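Local structure of putative short-chain dehydrogenase/reductase (Burkholderia xenovorans, 5JY1) at residues A[9-14]-A[240-245]; A[129-134]-A[146-151]; A[173-178]-A[189-194]. The protein binds NAD in a Rossmann-type fold and probably acts as an NAD(P)-dependent oxidoreductase of the short-chain dehydrogenase/reductase family. All coordinates share one frame; numbering follows the deposited sequence.

Interaction 1: A[9-14]-A[240-245]; sequences MGLLEQ and SEMSRF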
loop_
_atom_site.group_PDB
_atom_site.type_symbol
_atom_site.label_atom_id
_atom_site.label_comp_id
_atom_site.label_asym_id
_atom_site.label_seq_id
_atom_site.Cartn_x
_atom_site.Cartn_y
_atom_site.Cartn_z
ATOM N N MET A 9 8.571 10.383 34.482
ATOM C CA MET A 9 9.676 9.718 33.804
ATOM C C MET A 9 9.631 10.000 32.307
ATOM O O MET A 9 8.687 9.597 31.626
ATOM C CB MET A 9 9.632 8.207 34.057
ATOM N N GLY A 10 10.648 10.694 31.796
ATOM C CA GLY A 10 10.714 10.951 30.371
ATOM C C GLY A 10 10.897 9.671 29.577
ATOM O O GLY A 10 11.522 8.714 30.028
ATOM N N LEU A 11 10.349 9.668 28.361
ATOM C CA LEU A 11 10.338 8.468 27.535
ATOM C C LEU A 11 11.697 8.133 26.944
ATOM O O LEU A 11 11.874 7.014 26.448
ATOM C CB LEU A 11 9.315 8.620 26.408
ATOM C CG LEU A 11 7.841 8.542 26.823
ATOM C CD1 LEU A 11 6.926 8.854 25.656
ATOM C CD2 LEU A 11 7.534 7.168 27.402
ATOM N N LEU A 12 12.654 9.062 26.984
ATOM C CA LEU A 12 13.967 8.843 26.382
ATOM C C LEU A 12 15.085 9.057 27.396
ATOM O O LEU A 12 16.218 9.372 27.017
ATOM C CB LEU A 12 14.170 9.748 25.165
ATOM C CG LEU A 12 13.058 9.765 24.112
ATOM C CD1 LEU A 12 13.388 10.744 22.997
ATOM C CD2 LEU A 12 12.815 8.374 23.543
ATOM N N GLU A 13 14.788 8.889 28.686
ATOM C CA GLU A 13 15.810 9.077 29.706
ATOM C C GLU A 13 16.983 8.135 29.469
ATOM O O GLU A 13 16.809 6.982 29.062
ATOM C CB GLU A 13 15.220 8.860 31.101
ATOM C CG GLU A 13 14.484 10.074 31.641
ATOM C CD GLU A 13 13.895 9.841 33.017
ATOM O OE1 GLU A 13 14.147 8.765 33.601
ATOM O OE2 GLU A 13 13.177 10.735 33.514
ATOM N N GLN A 14 18.190 8.654 29.706
ATOM C CA GLN A 14 19.453 7.938 29.537
ATOM C C GLN A 14 19.709 7.494 28.097
ATOM O O GLN A 14 20.591 6.664 27.858
ATOM C CB GLN A 14 19.551 6.733 30.481
ATOM C CG GLN A 14 19.805 7.113 31.944
ATOM C CD GLN A 14 18.542 7.517 32.672
ATOM O OE1 GLN A 14 17.543 6.798 32.645
ATOM N NE2 GLN A 14 18.576 8.673 33.323
ATOM N N SER A 240 11.484 5.367 21.105
ATOM C CA SER A 240 11.315 4.942 22.489
ATOM C C SER A 240 10.970 3.456 22.565
ATOM O O SER A 240 10.846 2.763 21.548
ATOM C CB SER A 240 10.222 5.765 23.169
ATOM O OG SER A 240 8.938 5.409 22.656
ATOM N N GLU A 241 10.803 2.968 23.802
ATOM C CA GLU A 241 10.358 1.593 23.989
ATOM C C GLU A 241 8.912 1.394 23.566
ATOM O O GLU A 241 8.484 0.245 23.400
ATOM C CB GLU A 241 10.529 1.148 25.445
ATOM C CG GLU A 241 11.957 0.996 25.908
ATOM C CD GLU A 241 12.678 -0.256 25.376
ATOM O OE1 GLU A 241 12.072 -1.087 24.669
ATOM O OE2 GLU A 241 13.869 -0.417 25.705
ATOM N N MET A 242 8.144 2.474 23.388
ATOM C CA MET A 242 6.745 2.309 22.993
ATOM C C MET A 242 6.619 1.605 21.650
ATOM O O MET A 242 5.619 0.921 21.399
ATOM C CB MET A 242 6.039 3.660 22.929
ATOM C CG MET A 242 6.004 4.412 24.242
ATOM S SD MET A 242 5.063 5.946 24.060
ATOM C CE MET A 242 3.376 5.326 23.950
ATOM N N SER A 243 7.598 1.791 20.764
ATOM C CA SER A 243 7.585 1.201 19.433
ATOM C C SER A 243 8.514 -0.002 19.325
ATOM O O SER A 243 8.925 -0.354 18.214
ATOM C CB SER A 243 7.967 2.252 18.396
ATOM O OG SER A 243 9.286 2.715 18.648
ATOM N N ARG A 244 8.830 -0.649 20.457
ATOM C CA ARG A 244 9.798 -1.741 20.482
ATOM C C ARG A 244 9.379 -2.934 19.633
ATOM O O ARG A 244 10.231 -3.775 19.318
ATOM C CB ARG A 244 10.032 -2.202 21.928
ATOM C CG ARG A 244 8.809 -2.901 22.526
ATOM C CD ARG A 244 8.788 -2.888 24.035
ATOM N NE ARG A 244 9.997 -3.446 24.634
ATOM C CZ ARG A 244 10.120 -4.708 25.036
ATOM N NH1 ARG A 244 9.112 -5.563 24.891
ATOM N NH2 ARG A 244 11.256 -5.116 25.588
ATOM N N PHE A 245 8.096 -3.048 19.264
ATOM C CA PHE A 245 7.635 -4.147 18.420
ATOM C C PHE A 245 7.186 -3.665 17.040
ATOM O O PHE A 245 6.498 -4.402 16.324
ATOM C CB PHE A 245 6.511 -4.918 19.127
ATOM C CG PHE A 245 6.412 -6.388 18.734
ATOM C CD1 PHE A 245 7.539 -7.209 18.724
ATOM C CD2 PHE A 245 5.175 -6.956 18.424
ATOM C CE1 PHE A 245 7.436 -8.563 18.385
ATOM C CE2 PHE A 245 5.064 -8.311 18.079
ATOM C CZ PHE A 245 6.192 -9.112 18.058
HETATM O O HOH W 1 11.611 4.626 25.987
#
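L12 and S240 mark the closest backbone approach, with CA atoms 6.1 Å apart, where a type I turn from G10 to E13 sets its outer bend beside the loop that follows helix 227-239. No direct hydrogen bond crosses, so the side chains do the joining. L12 puts its CD2 methyl against S240 CB at 3.7 Å. L11 reaches past it with CD1, which meets M242 SD at 3.8 Å; these two side chains cross at about a right angle. M242 turns at its last torsion (chi3 73°), and both it and L11 also pack on M242 of the second subunit, making this patch part of a subunit interface.

In the Rossmann-type fold, 9-14 leads into strand 16-20, first in the chain and inside the sheet, and 240-245 links helix 227-239 to 250-253, the last strand and an outermost one within this chain.

S240, against which L12 packs, forms an ST turn. With chi1 at 71°, S240 OG lies between its own backbone N and carbonyl carbon and accepts from M242 N at 3.1 Å (N-H...O 147°), while it is also bonded to F237 O. Water 1 is bonded to E241 N at 2.9 Å; its other leg, to L11 O, is too short to be trusted. Farther along, R244 NE meets E241 OE1 at 3.1 Å in a salt bridge that lies in the guanidinium plane, and on the anti side of the carboxylate but tilted out of its plane. E241 OE2 is held by W143 NE1, and R244 NH1 carries a second salt bridge, to D230 of the second subunit.

Interaction 2: A[129-134]-A[146-151]; sequences WAMRAA and IVNFYS. With NAD (nicotinamide-adenine-dinucleotide), chain E.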
loop_
_atom_site.group_PDB
_atom_site.type_symbol
_atom_site.label_atom_id
_atom_site.label_comp_id
_atom_site.label_asym_id
_atom_site.label_seq_id
_atom_site.Cartn_x
_atom_site.Cartn_y
_atom_site.Cartn_z
ATOM N N TRP A 129 24.670 7.004 4.813
ATOM C CA TRP A 129 25.906 7.166 5.573
ATOM C C TRP A 129 25.628 7.232 7.069
ATOM O O TRP A 129 26.352 6.636 7.874
ATOM C CB TRP A 129 26.633 8.434 5.128
ATOM C CG TRP A 129 27.290 8.341 3.793
ATOM C CD1 TRP A 129 27.909 7.250 3.256
ATOM C CD2 TRP A 129 27.392 9.386 2.820
ATOM N NE1 TRP A 129 28.402 7.557 2.001
ATOM C CE2 TRP A 129 28.093 8.861 1.712
ATOM C CE3 TRP A 129 26.952 10.713 2.774
ATOM C CZ2 TRP A 129 28.370 9.617 0.577
ATOM C CZ3 TRP A 129 27.231 11.467 1.640
ATOM C CH2 TRP A 129 27.933 10.914 0.559
ATOM N N ALA A 130 24.587 7.965 7.461
ATOM C CA ALA A 130 24.320 8.115 8.885
ATOM C C ALA A 130 23.831 6.808 9.493
ATOM O O ALA A 130 24.229 6.457 10.609
ATOM C CB ALA A 130 23.310 9.237 9.113
ATOM N N MET A 131 22.970 6.072 8.778
ATOM C CA MET A 131 22.512 4.774 9.281
ATOM C C MET A 131 23.675 3.820 9.506
ATOM O O MET A 131 23.756 3.161 10.548
ATOM C CB MET A 131 21.511 4.154 8.308
ATOM C CG MET A 131 20.190 4.874 8.310
ATOM S SD MET A 131 19.036 4.245 7.072
ATOM C CE MET A 131 18.914 2.544 7.544
ATOM N N ARG A 132 24.567 3.699 8.521
ATOM C CA ARG A 132 25.673 2.762 8.679
ATOM C C ARG A 132 26.674 3.212 9.745
ATOM O O ARG A 132 27.287 2.363 10.400
ATOM C CB ARG A 132 26.346 2.532 7.323
ATOM C CG ARG A 132 25.458 1.679 6.395
ATOM C CD ARG A 132 25.554 2.068 4.906
ATOM N NE ARG A 132 26.927 2.096 4.393
ATOM C CZ ARG A 132 27.579 1.037 3.918
ATOM N NH1 ARG A 132 27.008 -0.161 3.913
ATOM N NH2 ARG A 132 28.810 1.174 3.438
ATOM N N ALA A 133 26.826 4.524 9.972
ATOM C CA ALA A 133 27.718 4.978 11.039
ATOM C C ALA A 133 27.098 4.763 12.417
ATOM O O ALA A 133 27.773 4.276 13.334
ATOM C CB ALA A 133 28.082 6.450 10.844
ATOM N N ALA A 134 25.815 5.117 12.577
ATOM C CA ALA A 134 25.138 4.925 13.858
ATOM C C ALA A 134 24.960 3.447 14.183
ATOM O O ALA A 134 24.911 3.067 15.359
ATOM C CB ALA A 134 23.780 5.635 13.838
ATOM N N ILE A 146 16.053 4.090 14.544
ATOM C CA ILE A 146 16.337 4.953 13.406
ATOM C C ILE A 146 15.009 5.455 12.858
ATOM O O ILE A 146 14.105 4.654 12.590
ATOM C CB ILE A 146 17.150 4.217 12.324
ATOM C CG1 ILE A 146 18.504 3.792 12.917
ATOM C CG2 ILE A 146 17.344 5.103 11.084
ATOM C CD1 ILE A 146 19.364 2.925 11.990
ATOM N N VAL A 147 14.888 6.774 12.717
ATOM C CA VAL A 147 13.672 7.421 12.216
ATOM C C VAL A 147 14.054 8.164 10.947
ATOM O O VAL A 147 14.786 9.162 11.006
ATOM C CB VAL A 147 13.072 8.399 13.241
ATOM C CG1 VAL A 147 11.716 8.933 12.756
ATOM C CG2 VAL A 147 12.947 7.765 14.633
ATOM N N ASN A 148 13.557 7.698 9.802
ATOM C CA ASN A 148 13.789 8.379 8.537
ATOM C C ASN A 148 12.552 9.182 8.155
ATOM O O ASN A 148 11.452 8.934 8.644
ATOM C CB ASN A 148 14.135 7.374 7.435
ATOM C CG ASN A 148 15.455 6.689 7.687
ATOM O OD1 ASN A 148 16.354 7.278 8.288
ATOM N ND2 ASN A 148 15.585 5.440 7.239
ATOM N N PHE A 149 12.743 10.182 7.300
ATOM C CA PHE A 149 11.650 11.035 6.850
ATOM C C PHE A 149 11.498 10.922 5.343
ATOM O O PHE A 149 12.461 11.125 4.599
ATOM C CB PHE A 149 11.876 12.493 7.255
ATOM C CG PHE A 149 11.507 12.782 8.682
ATOM C CD1 PHE A 149 10.210 13.117 9.017
ATOM C CD2 PHE A 149 12.447 12.691 9.688
ATOM C CE1 PHE A 149 9.853 13.376 10.332
ATOM C CE2 PHE A 149 12.100 12.955 11.006
ATOM C CZ PHE A 149 10.802 13.299 11.328
ATOM N N TYR A 150 10.292 10.590 4.894
ATOM C CA TYR A 150 10.016 10.625 3.466
ATOM C C TYR A 150 8.871 11.614 3.277
ATOM O O TYR A 150 8.746 12.555 4.072
ATOM C CB TYR A 150 9.754 9.213 2.906
ATOM C CG TYR A 150 8.391 8.595 3.160
ATOM C CD1 TYR A 150 7.999 8.211 4.438
ATOM C CD2 TYR A 150 7.519 8.345 2.102
ATOM C CE1 TYR A 150 6.751 7.626 4.659
ATOM C CE2 TYR A 150 6.290 7.770 2.306
ATOM C CZ TYR A 150 5.907 7.414 3.581
ATOM O OH TYR A 150 4.677 6.845 3.768
ATOM N N SER A 151 8.048 11.458 2.245
ATOM C CA SER A 151 7.044 12.469 1.973
ATOM C C SER A 151 5.846 11.856 1.269
ATOM O O SER A 151 5.979 10.926 0.464
ATOM C CB SER A 151 7.612 13.611 1.116
ATOM O OG SER A 151 6.589 14.541 0.776
HETATM P PA NAD E . 13.575 22.806 6.620
HETATM O O1A NAD E . 13.945 23.350 5.273
HETATM O O2A NAD E . 12.672 23.732 7.422
HETATM O O5B NAD E . 14.939 22.444 7.514
HETATM C C5B NAD E . 15.960 21.795 6.840
HETATM C C4B NAD E . 17.213 21.724 7.804
HETATM O O4B NAD E . 18.128 21.018 7.231
HETATM C C3B NAD E . 17.802 23.170 7.953
HETATM O O3B NAD E . 18.054 23.447 9.296
HETATM C C2B NAD E . 19.071 23.104 7.139
HETATM O O2B NAD E . 20.058 24.158 7.583
HETATM C C1B NAD E . 19.484 21.873 7.377
HETATM N N9A NAD E . 20.426 21.427 6.367
HETATM C C8A NAD E . 20.368 21.701 5.062
HETATM N N7A NAD E . 21.400 21.126 4.480
HETATM C C5A NAD E . 22.103 20.494 5.424
HETATM C C6A NAD E . 23.279 19.747 5.340
HETATM N N6A NAD E . 24.185 19.340 4.274
HETATM N N1A NAD E . 23.792 19.212 6.432
HETATM C C2A NAD E . 23.165 19.398 7.641
HETATM N N3A NAD E . 22.029 20.129 7.734
HETATM C C4A NAD E . 21.500 20.675 6.594
HETATM O O3 NAD E . 12.839 21.348 6.385
HETATM P PN NAD E . 11.434 20.798 7.008
HETATM O O1N NAD E . 10.276 21.450 6.269
HETATM O O2N NAD E . 11.286 21.053 8.519
HETATM O O5D NAD E . 11.387 19.177 6.672
HETATM C C5D NAD E . 12.207 18.293 7.435
HETATM C C4D NAD E . 12.061 16.832 6.894
HETATM O O4D NAD E . 10.775 16.525 6.734
HETATM C C3D NAD E . 12.693 16.756 5.500
HETATM O O3D NAD E . 13.284 15.562 5.300
HETATM C C2D NAD E . 11.475 16.917 4.558
HETATM O O2D NAD E . 11.859 16.363 3.233
HETATM C C1D NAD E . 10.529 16.234 5.169
HETATM N N1N NAD E . 9.191 16.689 4.823
HETATM C C2N NAD E . 8.678 17.826 5.366
HETATM C C3N NAD E . 7.395 18.264 5.031
HETATM C C7N NAD E . 6.817 19.528 5.625
HETATM O O7N NAD E . 5.636 19.802 5.473
HETATM N N7N NAD E . 7.638 20.408 6.359
HETATM C C4N NAD E . 6.646 17.536 4.142
HETATM C C5N NAD E . 7.148 16.404 3.605
HETATM C C6N NAD E . 8.436 15.968 3.950
#
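M131 reaches from helix 113-141 across to I146 and N148, alternate residues on one side of strand 144-149. From CB the chain leaves with CG anti to the carbonyl carbon (chi1 -71°) and runs extended to the sulfur. CG rests on I146 CG2 at 4.0 Å, an apolar touch in which the two side chains cross at about a right angle. The sulfur comes next: N148 ND2 points an N-H at SD over 3.7 Å, with an N-H...S angle of 158°, a weak but fairly straight bond. At the tip the chain bends (chi3 58°), and CE turns to A178 of helix 162-182.

I146 and N148 are buried beneath helices 113-141 and 162-182, which flank this side of the parallel sheet. The strand then runs into the cofactor pocket. Y150 O lies 3.4 Å from C6N of the nicotinamide ring, and S151 OG is equally near C5N, a contact only. S151 OG is hydrogen-bonded to D153 N, capping the start of helix 153-156, while F149 O is bonded to K168 NZ, which holds NAD as well. By its spacing from Y164 and K168, S151 is consistent with the serine of the Ser-Tyr-Lys set known from this family.

N148 is gripped from several sides: OD1 takes a bond from N97 ND2, and ND2 bonds T175 OG1 besides the sulfur. These partners fix which way the buried amide is flipped, and the thioether, a soft and poor acceptor, adds a minor share while presenting its neighbouring carbons to the apolar core.

Interaction 3: A[173-178]-A[189-194]; sequences GLTRSA and VNAIAP. With NAD (nicotinamide-adenine-dinucleotide), chain E.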
loop_
_atom_site.group_PDB
_atom_site.type_symbol
_atom_site.label_atom_id
_atom_site.label_comp_id
_atom_site.label_asym_id
_atom_site.label_seq_id
_atom_site.Cartn_x
_atom_site.Cartn_y
_atom_site.Cartn_z
ATOM N N GLY A 173 12.678 2.304 0.588
ATOM C CA GLY A 173 13.310 1.020 0.333
ATOM C C GLY A 173 14.462 0.746 1.284
ATOM O O GLY A 173 14.630 -0.378 1.763
ATOM N N LEU A 174 15.261 1.778 1.581
ATOM C CA LEU A 174 16.377 1.624 2.509
ATOM C C LEU A 174 15.877 1.350 3.925
ATOM O O LEU A 174 16.447 0.516 4.641
ATOM C CB LEU A 174 17.246 2.880 2.465
ATOM C CG LEU A 174 18.449 2.932 3.412
ATOM C CD1 LEU A 174 19.351 1.713 3.207
ATOM C CD2 LEU A 174 19.220 4.236 3.193
ATOM N N THR A 175 14.798 2.033 4.325
ATOM C CA THR A 175 14.189 1.821 5.636
ATOM C C THR A 175 13.753 0.370 5.811
ATOM O O THR A 175 14.064 -0.277 6.817
ATOM C CB THR A 175 12.985 2.756 5.792
ATOM O OG1 THR A 175 13.421 4.120 5.709
ATOM C CG2 THR A 175 12.262 2.513 7.134
ATOM N N ARG A 176 13.018 -0.158 4.832
ATOM C CA ARG A 176 12.581 -1.546 4.921
ATOM C C ARG A 176 13.763 -2.515 4.951
ATOM O O ARG A 176 13.718 -3.520 5.667
ATOM C CB ARG A 176 11.645 -1.866 3.752
ATOM C CG ARG A 176 10.374 -1.022 3.767
ATOM C CD ARG A 176 9.549 -1.311 2.523
ATOM N NE ARG A 176 8.296 -0.557 2.484
ATOM C CZ ARG A 176 7.704 -0.188 1.352
ATOM N NH1 ARG A 176 8.261 -0.491 0.180
ATOM N NH2 ARG A 176 6.569 0.500 1.387
ATOM N N SER A 177 14.821 -2.246 4.172
ATOM C CA SER A 177 15.961 -3.154 4.135
ATOM C C SER A 177 16.634 -3.232 5.494
ATOM O O SER A 177 16.957 -4.318 5.988
ATOM C CB SER A 177 16.983 -2.692 3.089
ATOM O OG SER A 177 16.412 -2.561 1.802
ATOM N N ALA A 178 16.878 -2.078 6.103
ATOM C CA ALA A 178 17.561 -2.076 7.391
ATOM C C ALA A 178 16.655 -2.621 8.490
ATOM O O ALA A 178 17.125 -3.308 9.400
ATOM C CB ALA A 178 18.018 -0.669 7.734
ATOM N N VAL A 189 13.780 0.402 12.509
ATOM C CA VAL A 189 13.955 1.404 11.464
ATOM C C VAL A 189 12.581 1.666 10.863
ATOM O O VAL A 189 11.949 0.745 10.334
ATOM C CB VAL A 189 14.936 0.949 10.363
ATOM C CG1 VAL A 189 15.322 2.112 9.459
ATOM C CG2 VAL A 189 16.201 0.291 10.945
ATOM N N ASN A 190 12.117 2.908 10.958
ATOM C CA ASN A 190 10.790 3.297 10.493
ATOM C C ASN A 190 10.890 4.645 9.789
ATOM O O ASN A 190 11.863 5.380 9.957
ATOM C CB ASN A 190 9.802 3.364 11.670
ATOM C CG ASN A 190 9.566 2.004 12.310
ATOM O OD1 ASN A 190 8.822 1.175 11.775
ATOM N ND2 ASN A 190 10.187 1.768 13.466
ATOM N N ALA A 191 9.868 4.982 9.002
ATOM C CA ALA A 191 9.887 6.227 8.249
ATOM C C ALA A 191 8.597 7.001 8.491
ATOM O O ALA A 191 7.508 6.424 8.491
ATOM C CB ALA A 191 10.078 5.974 6.739
ATOM N N ILE A 192 8.733 8.309 8.697
ATOM C CA ILE A 192 7.597 9.206 8.894
ATOM C C ILE A 192 7.443 10.077 7.657
ATOM O O ILE A 192 8.432 10.595 7.126
ATOM C CB ILE A 192 7.791 10.086 10.146
ATOM C CG1 ILE A 192 7.712 9.233 11.418
ATOM C CG2 ILE A 192 6.783 11.241 10.164
ATOM C CD1 ILE A 192 8.039 10.020 12.686
ATOM N N ALA A 193 6.197 10.242 7.208
ATOM C CA ALA A 193 5.832 11.201 6.166
ATOM C C ALA A 193 5.089 12.351 6.837
ATOM O O ALA A 193 3.867 12.280 7.050
ATOM C CB ALA A 193 4.965 10.541 5.089
ATOM N N PRO A 194 5.780 13.413 7.208
ATOM C CA PRO A 194 5.150 14.494 7.969
ATOM C C PRO A 194 4.677 15.630 7.081
ATOM O O PRO A 194 5.152 15.781 5.951
ATOM C CB PRO A 194 6.293 14.960 8.877
ATOM C CG PRO A 194 7.503 14.872 7.915
ATOM C CD PRO A 194 7.227 13.641 7.036
HETATM P PA NAD E . 13.575 22.806 6.620
HETATM O O1A NAD E . 13.945 23.350 5.273
HETATM O O2A NAD E . 12.672 23.732 7.422
HETATM O O5B NAD E . 14.939 22.444 7.514
HETATM C C5B NAD E . 15.960 21.795 6.840
HETATM C C4B NAD E . 17.213 21.724 7.804
HETATM O O4B NAD E . 18.128 21.018 7.231
HETATM C C3B NAD E . 17.802 23.170 7.953
HETATM O O3B NAD E . 18.054 23.447 9.296
HETATM C C2B NAD E . 19.071 23.104 7.139
HETATM O O2B NAD E . 20.058 24.158 7.583
HETATM C C1B NAD E . 19.484 21.873 7.377
HETATM N N9A NAD E . 20.426 21.427 6.367
HETATM C C8A NAD E . 20.368 21.701 5.062
HETATM N N7A NAD E . 21.400 21.126 4.480
HETATM C C5A NAD E . 22.103 20.494 5.424
HETATM C C6A NAD E . 23.279 19.747 5.340
HETATM N N6A NAD E . 24.185 19.340 4.274
HETATM N N1A NAD E . 23.792 19.212 6.432
HETATM C C2A NAD E . 23.165 19.398 7.641
HETATM N N3A NAD E . 22.029 20.129 7.734
HETATM C C4A NAD E . 21.500 20.675 6.594
HETATM O O3 NAD E . 12.839 21.348 6.385
HETATM P PN NAD E . 11.434 20.798 7.008
HETATM O O1N NAD E . 10.276 21.450 6.269
HETATM O O2N NAD E . 11.286 21.053 8.519
HETATM O O5D NAD E . 11.387 19.177 6.672
HETATM C C5D NAD E . 12.207 18.293 7.435
HETATM C C4D NAD E . 12.061 16.832 6.894
HETATM O O4D NAD E . 10.775 16.525 6.734
HETATM C C3D NAD E . 12.693 16.756 5.500
HETATM O O3D NAD E . 13.284 15.562 5.300
HETATM C C2D NAD E . 11.475 16.917 4.558
HETATM O O2D NAD E . 11.859 16.363 3.233
HETATM C C1D NAD E . 10.529 16.234 5.169
HETATM N N1N NAD E . 9.191 16.689 4.823
HETATM C C2N NAD E . 8.678 17.826 5.366
HETATM C C3N NAD E . 7.395 18.264 5.031
HETATM C C7N NAD E . 6.817 19.528 5.625
HETATM O O7N NAD E . 5.636 19.802 5.473
HETATM N N7N NAD E . 7.638 20.408 6.359
HETATM C C4N NAD E . 6.646 17.536 4.142
HETATM C C5N NAD E . 7.148 16.404 3.605
HETATM C C6N NAD E . 8.436 15.968 3.950
#
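T175 and A178, one turn apart on helix 162-182, pack on V189 and A191 of strand 187-194. The van der Waals contacts come first. T175 CG2, anti to the backbone N, lies over the strand's backbone, 3.7 Å from V189 O and equally near N190 C. V189 divides its branches: CG1 sits 3.9 Å from T175 CG2, whereas CG2 meets A178 CB at 3.8 Å. A191 CB adds a looser touch at 4.0 Å from T175 OG1.

Helix and strand run nearly antiparallel, at 156°, with axes 7.2 Å apart. They belong to a beta-alpha-beta crossover of the Rossmann-type fold, in which helix 162-182 links the neighbouring parallel strands 144-149 and 187-194.

No hydrogen bond joins the segments; polar groups bond within the helix or beyond. T175 OG1, placed beside its own backbone N (chi1 -61°), bonds back to I171 O one turn earlier. S177 OG donates to G173 O at 2.8 Å, while S177 N reaches that oxygen from the opposite face of the carbonyl plane; the same hydroxyl is bonded to N165 ND2 of the third subunit. N190, turned away from the helix, bonds through OD1 to E249 N and through ND2 to V246 O.

At the strand's far end, P194 meets NAD. Its CG lies 3.9 Å from O4D of the ribose, and P194 O is 2.9 Å from C4N of the nicotinamide.

From the N terminus, segment 9-14 opens interaction 1, which closes only at 240-245 and so encloses nearly the whole sheet and both other contacts. Within that long loop, interaction 2 opens on helix 113-141 and closes soon after on strand 144-149; interaction 3 then follows in series, from helix 162-182 to strand 187-194. None of the loops cross. Interactions 2 and 3 touch through their strands, neighbours in the sheet, where N148 N and N190 O lie 2.9 Å apart as a probable hydrogen bond, and both border NAD. Interaction 1 stands apart, its centre about 19 Å from each of the other two, tying the start of the modelled chain to the approach of its last strand.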